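PDB 4B7O: iron-regulated outer membrane protein from Neisseria meningitidis, which probably takes up iron across the bacterial outer membrane as a TonB-dependent transporter. Local coordinates for residues N345-I359 and Y514-I526. Sequence-based numbering, arbitrary orientation.
Sequences NGYAGNVVGPNHTRI and YDALQTHGKRGII
Leu517, on a short 3-10 turn, pushes its isobutyl group between the Gly346–Gly349 type I turn and the start of strand 355-373, the tightly packed part of the contact. With CG anti to the backbone N (chi1 -171°), it reaches the methyl of Ala348, whose CB lies 3.5 Å from Leu517 CD1. Thr357 divides its two branches, OG1 against Leu517 CD1 and CG2 against Ala516 O, and Ile359 CD1 continues the packing on Ala516 CB, 3.7 Å away. The turn is itself tied down by Asn345, whose OD1 accepts from Ala348 N in an Asx motif.

Next to this apolar patch, His520 NE2 donates to Tyr347 O over 2.9 Å; the oxygen lies close to the imidazole plane, although the N-H...O angle is a bent 138°. The other ring nitrogen, ND1, accepts from Lys522 N, nearly in the ring plane, so the imidazole's rotation is fixed. Gly349, with backbone angles suited to a residue without a side chain, brings the main chain close to His520 and Lys522.

At the solvent-facing end the grip is looser and more polar. The guanidinium of exposed Arg523 stands steeply over one face of the Tyr347 ring, planes 71° apart, with NH1 3.1 Å from Tyr347 CE1; its CZ is 4.5 Å from the ring centroid, an off-centre cation-pi contact. Its own face rests on the Gly346–Tyr347 peptide. His133, in the plug, also meets the tyrosine.

The contact thus joins the 323-339/355-373 loop to the connection from strand 498-509 to 525-528. Lys522 NZ bonds Gly349 O (2.8 Å) from above its carbonyl plane and also Asn350 OD1, while Lys343 O holds Asn350 ND2; carbonyl dipoles probably ease the ammonium charge, the long, weak pair with Glu398 adding little.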
loop_
_atom_site.group_PDB
_atom_site.type_symbol
_atom_site.label_atom_id
_atom_site.label_comp_id
_atom_site.label_asym_id
_atom_site.label_seq_id
_atom_site.Cartn_x
_atom_site.Cartn_y
_atom_site.Cartn_z
ATOM N N ASN A 345 -15.648 -22.192 -4.736
ATOM C CA ASN A 345 -15.349 -21.020 -3.973
ATOM C C ASN A 345 -16.657 -20.564 -3.335
ATOM O O ASN A 345 -17.457 -19.952 -4.012
ATOM C CB ASN A 345 -14.793 -19.970 -4.965
ATOM C CG ASN A 345 -14.185 -18.752 -4.281
ATOM O OD1 ASN A 345 -14.696 -18.276 -3.265
ATOM N ND2 ASN A 345 -13.116 -18.217 -4.866
ATOM N N GLY A 346 -16.912 -20.877 -2.060
ATOM C CA GLY A 346 -18.158 -20.407 -1.361
ATOM C C GLY A 346 -18.261 -18.880 -1.217
ATOM O O GLY A 346 -19.362 -18.304 -1.290
ATOM N N TYR A 347 -17.091 -18.224 -1.040
ATOM C CA TYR A 347 -16.982 -16.784 -0.886
ATOM C C TYR A 347 -17.518 -16.135 -2.130
ATOM O O TYR A 347 -18.288 -15.168 -2.037
ATOM C CB TYR A 347 -15.514 -16.331 -0.615
ATOM C CG TYR A 347 -14.977 -16.860 0.702
ATOM C CD1 TYR A 347 -15.442 -16.349 1.927
ATOM C CD2 TYR A 347 -14.035 -17.889 0.737
ATOM C CE1 TYR A 347 -14.963 -16.836 3.140
ATOM C CE2 TYR A 347 -13.564 -18.402 1.947
ATOM C CZ TYR A 347 -14.034 -17.873 3.141
ATOM O OH TYR A 347 -13.564 -18.363 4.351
ATOM N N ALA A 348 -17.125 -16.663 -3.290
ATOM C CA ALA A 348 -17.584 -16.142 -4.594
ATOM C C ALA A 348 -18.966 -16.631 -5.004
ATOM O O ALA A 348 -19.474 -16.262 -6.087
ATOM C CB ALA A 348 -16.575 -16.475 -5.692
ATOM N N GLY A 349 -19.568 -17.456 -4.140
ATOM C CA GLY A 349 -20.923 -17.925 -4.375
ATOM C C GLY A 349 -20.974 -19.293 -5.032
ATOM O O GLY A 349 -22.049 -19.851 -5.196
ATOM N N ASN A 350 -19.809 -19.853 -5.368
ATOM C CA ASN A 350 -19.745 -21.113 -6.085
ATOM C C ASN A 350 -20.374 -20.885 -7.446
ATOM O O ASN A 350 -21.080 -21.742 -7.960
ATOM C CB ASN A 350 -20.538 -22.227 -5.354
ATOM C CG ASN A 350 -20.121 -22.400 -3.910
ATOM O OD1 ASN A 350 -20.781 -21.884 -3.016
ATOM N ND2 ASN A 350 -19.039 -23.133 -3.669
ATOM N N VAL A 351 -20.175 -19.698 -8.004
ATOM C CA VAL A 351 -20.556 -19.487 -9.401
ATOM C C VAL A 351 -19.877 -20.561 -10.253
ATOM O O VAL A 351 -18.659 -20.777 -10.182
ATOM C CB VAL A 351 -20.174 -18.083 -9.893
ATOM C CG1 VAL A 351 -20.303 -17.981 -11.399
ATOM C CG2 VAL A 351 -20.997 -17.020 -9.181
ATOM N N VAL A 352 -20.678 -21.270 -11.033
ATOM C CA VAL A 352 -20.119 -22.273 -11.935
ATOM C C VAL A 352 -19.577 -21.545 -13.151
ATOM O O VAL A 352 -20.274 -20.724 -13.721
ATOM C CB VAL A 352 -21.191 -23.324 -12.344
ATOM C CG1 VAL A 352 -20.563 -24.447 -13.199
ATOM C CG2 VAL A 352 -21.890 -23.876 -11.086
ATOM N N GLY A 353 -18.330 -21.837 -13.527
ATOM C CA GLY A 353 -17.687 -21.240 -14.722
ATOM C C GLY A 353 -17.274 -19.801 -14.463
ATOM O O GLY A 353 -17.268 -19.364 -13.310
ATOM N N PRO A 354 -16.959 -19.045 -15.532
ATOM C CA PRO A 354 -16.393 -17.716 -15.339
ATOM C C PRO A 354 -17.147 -16.868 -14.294
ATOM O O PRO A 354 -18.387 -16.860 -14.278
ATOM C CB PRO A 354 -16.450 -17.082 -16.744
ATOM C CG PRO A 354 -16.485 -18.219 -17.699
ATOM C CD PRO A 354 -17.147 -19.367 -16.965
ATOM N N ASN A 355 -16.391 -16.199 -13.416
ATOM C CA ASN A 355 -16.949 -15.236 -12.463
ATOM C C ASN A 355 -16.173 -13.924 -12.523
ATOM O O ASN A 355 -14.976 -13.955 -12.363
ATOM C CB ASN A 355 -16.918 -15.807 -11.041
ATOM C CG ASN A 355 -17.764 -14.999 -10.093
ATOM O OD1 ASN A 355 -18.598 -14.219 -10.555
ATOM N ND2 ASN A 355 -17.578 -15.178 -8.768
ATOM N N HIS A 356 -16.848 -12.807 -12.771
ATOM C CA HIS A 356 -16.230 -11.493 -12.933
ATOM C C HIS A 356 -16.679 -10.655 -11.802
ATOM O O HIS A 356 -17.873 -10.573 -11.520
ATOM C CB HIS A 356 -16.670 -10.790 -14.216
ATOM C CG HIS A 356 -16.144 -11.435 -15.456
ATOM N ND1 HIS A 356 -16.599 -12.650 -15.901
ATOM C CD2 HIS A 356 -15.140 -11.031 -16.353
ATOM C CE1 HIS A 356 -15.926 -12.990 -17.030
ATOM N NE2 HIS A 356 -15.025 -12.014 -17.297
ATOM N N THR A 357 -15.717 -10.028 -11.124
ATOM C CA THR A 357 -16.007 -9.095 -10.046
ATOM C C THR A 357 -15.229 -7.809 -10.298
ATOM O O THR A 357 -14.011 -7.839 -10.630
ATOM C CB THR A 357 -15.684 -9.685 -8.667
ATOM O OG1 THR A 357 -15.907 -11.104 -8.683
ATOM C CG2 THR A 357 -16.580 -9.032 -7.579
ATOM N N ARG A 358 -15.931 -6.689 -10.134
ATOM C CA ARG A 358 -15.367 -5.415 -10.471
ATOM C C ARG A 358 -15.527 -4.399 -9.359
ATOM O O ARG A 358 -16.545 -4.400 -8.669
ATOM C CB ARG A 358 -16.031 -4.881 -11.755
ATOM C CG ARG A 358 -15.021 -4.485 -12.811
ATOM C CD ARG A 358 -15.571 -4.515 -14.230
ATOM N NE ARG A 358 -16.516 -3.424 -14.436
ATOM C CZ ARG A 358 -17.786 -3.615 -14.789
ATOM N NH1 ARG A 358 -18.229 -4.852 -14.971
ATOM N NH2 ARG A 358 -18.618 -2.588 -14.963
ATOM N N ILE A 359 -14.545 -3.510 -9.207
ATOM C CA ILE A 359 -14.668 -2.370 -8.307
ATOM C C ILE A 359 -14.222 -1.151 -9.063
ATOM O O ILE A 359 -13.184 -1.156 -9.692
ATOM C CB ILE A 359 -13.768 -2.488 -7.096
ATOM C CG1 ILE A 359 -13.950 -3.812 -6.391
ATOM C CG2 ILE A 359 -14.115 -1.379 -6.111
ATOM C CD1 ILE A 359 -12.958 -3.955 -5.266
ATOM N N TYR A 514 -18.091 -3.819 2.344
ATOM C CA TYR A 514 -17.759 -5.254 2.594
ATOM C C TYR A 514 -17.034 -5.898 1.391
ATOM O O TYR A 514 -17.001 -5.315 0.291
ATOM C CB TYR A 514 -19.074 -6.000 2.922
ATOM C CG TYR A 514 -18.977 -7.352 3.595
ATOM C CD1 TYR A 514 -18.518 -7.488 4.921
ATOM C CD2 TYR A 514 -19.408 -8.517 2.915
ATOM C CE1 TYR A 514 -18.466 -8.748 5.541
ATOM C CE2 TYR A 514 -19.339 -9.756 3.522
ATOM C CZ TYR A 514 -18.884 -9.881 4.807
ATOM O OH TYR A 514 -18.859 -11.163 5.340
ATOM N N ASP A 515 -16.427 -7.056 1.587
ATOM C CA ASP A 515 -15.590 -7.659 0.499
ATOM C C ASP A 515 -16.342 -7.709 -0.808
ATOM O O ASP A 515 -17.514 -8.133 -0.856
ATOM C CB ASP A 515 -15.184 -9.082 0.866
ATOM C CG ASP A 515 -14.342 -9.136 2.112
ATOM O OD1 ASP A 515 -14.149 -8.028 2.689
ATOM O OD2 ASP A 515 -13.884 -10.258 2.503
ATOM N N ALA A 516 -15.695 -7.254 -1.861
ATOM C CA ALA A 516 -16.329 -7.175 -3.176
ATOM C C ALA A 516 -16.834 -8.544 -3.613
ATOM O O ALA A 516 -17.922 -8.652 -4.173
ATOM C CB ALA A 516 -15.351 -6.629 -4.251
ATOM N N LEU A 517 -16.013 -9.567 -3.375
ATOM C CA LEU A 517 -16.296 -10.907 -3.838
ATOM C C LEU A 517 -17.480 -11.555 -3.111
ATOM O O LEU A 517 -17.923 -12.632 -3.485
ATOM C CB LEU A 517 -15.058 -11.790 -3.729
ATOM C CG LEU A 517 -15.296 -13.137 -4.414
ATOM C CD1 LEU A 517 -15.761 -13.042 -5.877
ATOM C CD2 LEU A 517 -14.041 -13.974 -4.246
ATOM N N GLN A 518 -18.033 -10.878 -2.112
ATOM C CA GLN A 518 -19.136 -11.467 -1.372
ATOM C C GLN A 518 -20.319 -10.597 -1.486
ATOM O O GLN A 518 -21.349 -10.889 -0.912
ATOM C CB GLN A 518 -18.788 -11.650 0.093
ATOM C CG GLN A 518 -17.665 -12.611 0.335
ATOM C CD GLN A 518 -17.827 -13.276 1.705
ATOM O OE1 GLN A 518 -18.627 -14.218 1.889
ATOM N NE2 GLN A 518 -17.080 -12.786 2.677
ATOM N N THR A 519 -20.206 -9.549 -2.278
ATOM C CA THR A 519 -21.298 -8.618 -2.458
ATOM C C THR A 519 -22.639 -9.227 -2.967
ATOM O O THR A 519 -23.722 -8.709 -2.642
ATOM C CB THR A 519 -20.844 -7.486 -3.363
ATOM O OG1 THR A 519 -19.701 -6.853 -2.757
ATOM C CG2 THR A 519 -21.953 -6.487 -3.523
ATOM N N HIS A 520 -22.559 -10.316 -3.740
ATOM C CA HIS A 520 -23.747 -11.041 -4.240
ATOM C C HIS A 520 -24.725 -11.462 -3.167
ATOM O O HIS A 520 -25.910 -11.660 -3.450
ATOM C CB HIS A 520 -23.299 -12.271 -5.030
ATOM C CG HIS A 520 -22.262 -13.087 -4.316
ATOM N ND1 HIS A 520 -22.551 -13.826 -3.229
ATOM C CD2 HIS A 520 -20.910 -13.223 -4.535
ATOM C CE1 HIS A 520 -21.449 -14.424 -2.789
ATOM N NE2 HIS A 520 -20.440 -14.054 -3.584
ATOM N N GLY A 521 -24.226 -11.640 -1.945
ATOM C CA GLY A 521 -25.088 -11.844 -0.788
ATOM C C GLY A 521 -25.525 -13.266 -0.533
ATOM O O GLY A 521 -26.356 -13.524 0.330
ATOM N N LYS A 522 -24.941 -14.203 -1.250
ATOM C CA LYS A 522 -25.222 -15.598 -1.027
ATOM C C LYS A 522 -25.110 -15.947 0.448
ATOM O O LYS A 522 -25.860 -16.809 0.971
ATOM C CB LYS A 522 -24.279 -16.453 -1.880
ATOM C CG LYS A 522 -24.312 -17.946 -1.552
ATOM C CD LYS A 522 -24.120 -18.798 -2.810
ATOM C CE LYS A 522 -24.406 -20.259 -2.469
ATOM N NZ LYS A 522 -23.800 -21.168 -3.481
ATOM N N ARG A 523 -24.197 -15.255 1.136
ATOM C CA ARG A 523 -23.870 -15.653 2.472
ATOM C C ARG A 523 -24.579 -14.803 3.468
ATOM O O ARG A 523 -24.512 -15.077 4.659
ATOM C CB ARG A 523 -22.393 -15.606 2.683
ATOM C CG ARG A 523 -21.658 -16.778 2.071
ATOM C CD ARG A 523 -20.749 -17.308 3.172
ATOM N NE ARG A 523 -20.040 -18.529 2.804
ATOM C CZ ARG A 523 -18.723 -18.679 2.892
ATOM N NH1 ARG A 523 -17.988 -17.678 3.370
ATOM N NH2 ARG A 523 -18.155 -19.827 2.518
ATOM N N GLY A 524 -25.286 -13.782 3.000
ATOM C CA GLY A 524 -26.072 -12.997 3.927
ATOM C C GLY A 524 -26.143 -11.557 3.525
ATOM O O GLY A 524 -25.394 -11.116 2.641
ATOM N N ILE A 525 -27.065 -10.815 4.140
ATOM C CA ILE A 525 -27.159 -9.412 3.812
ATOM C C ILE A 525 -26.139 -8.734 4.687
ATOM O O ILE A 525 -25.867 -9.209 5.810
ATOM C CB ILE A 525 -28.547 -8.808 4.062
ATOM C CG1 ILE A 525 -29.616 -9.583 3.301
ATOM C CG2 ILE A 525 -28.571 -7.376 3.564
ATOM C CD1 ILE A 525 -29.292 -9.789 1.824
ATOM N N ILE A 526 -25.538 -7.676 4.138
ATOM C CA ILE A 526 -24.548 -6.863 4.834
ATOM C C ILE A 526 -24.988 -5.433 4.731
ATOM O O ILE A 526 -24.766 -4.763 3.703
ATOM C CB ILE A 526 -23.161 -6.914 4.181
ATOM C CG1 ILE A 526 -22.591 -8.346 4.159
ATOM C CG2 ILE A 526 -22.262 -5.890 4.864
ATOM C CD1 ILE A 526 -22.344 -8.993 5.509
#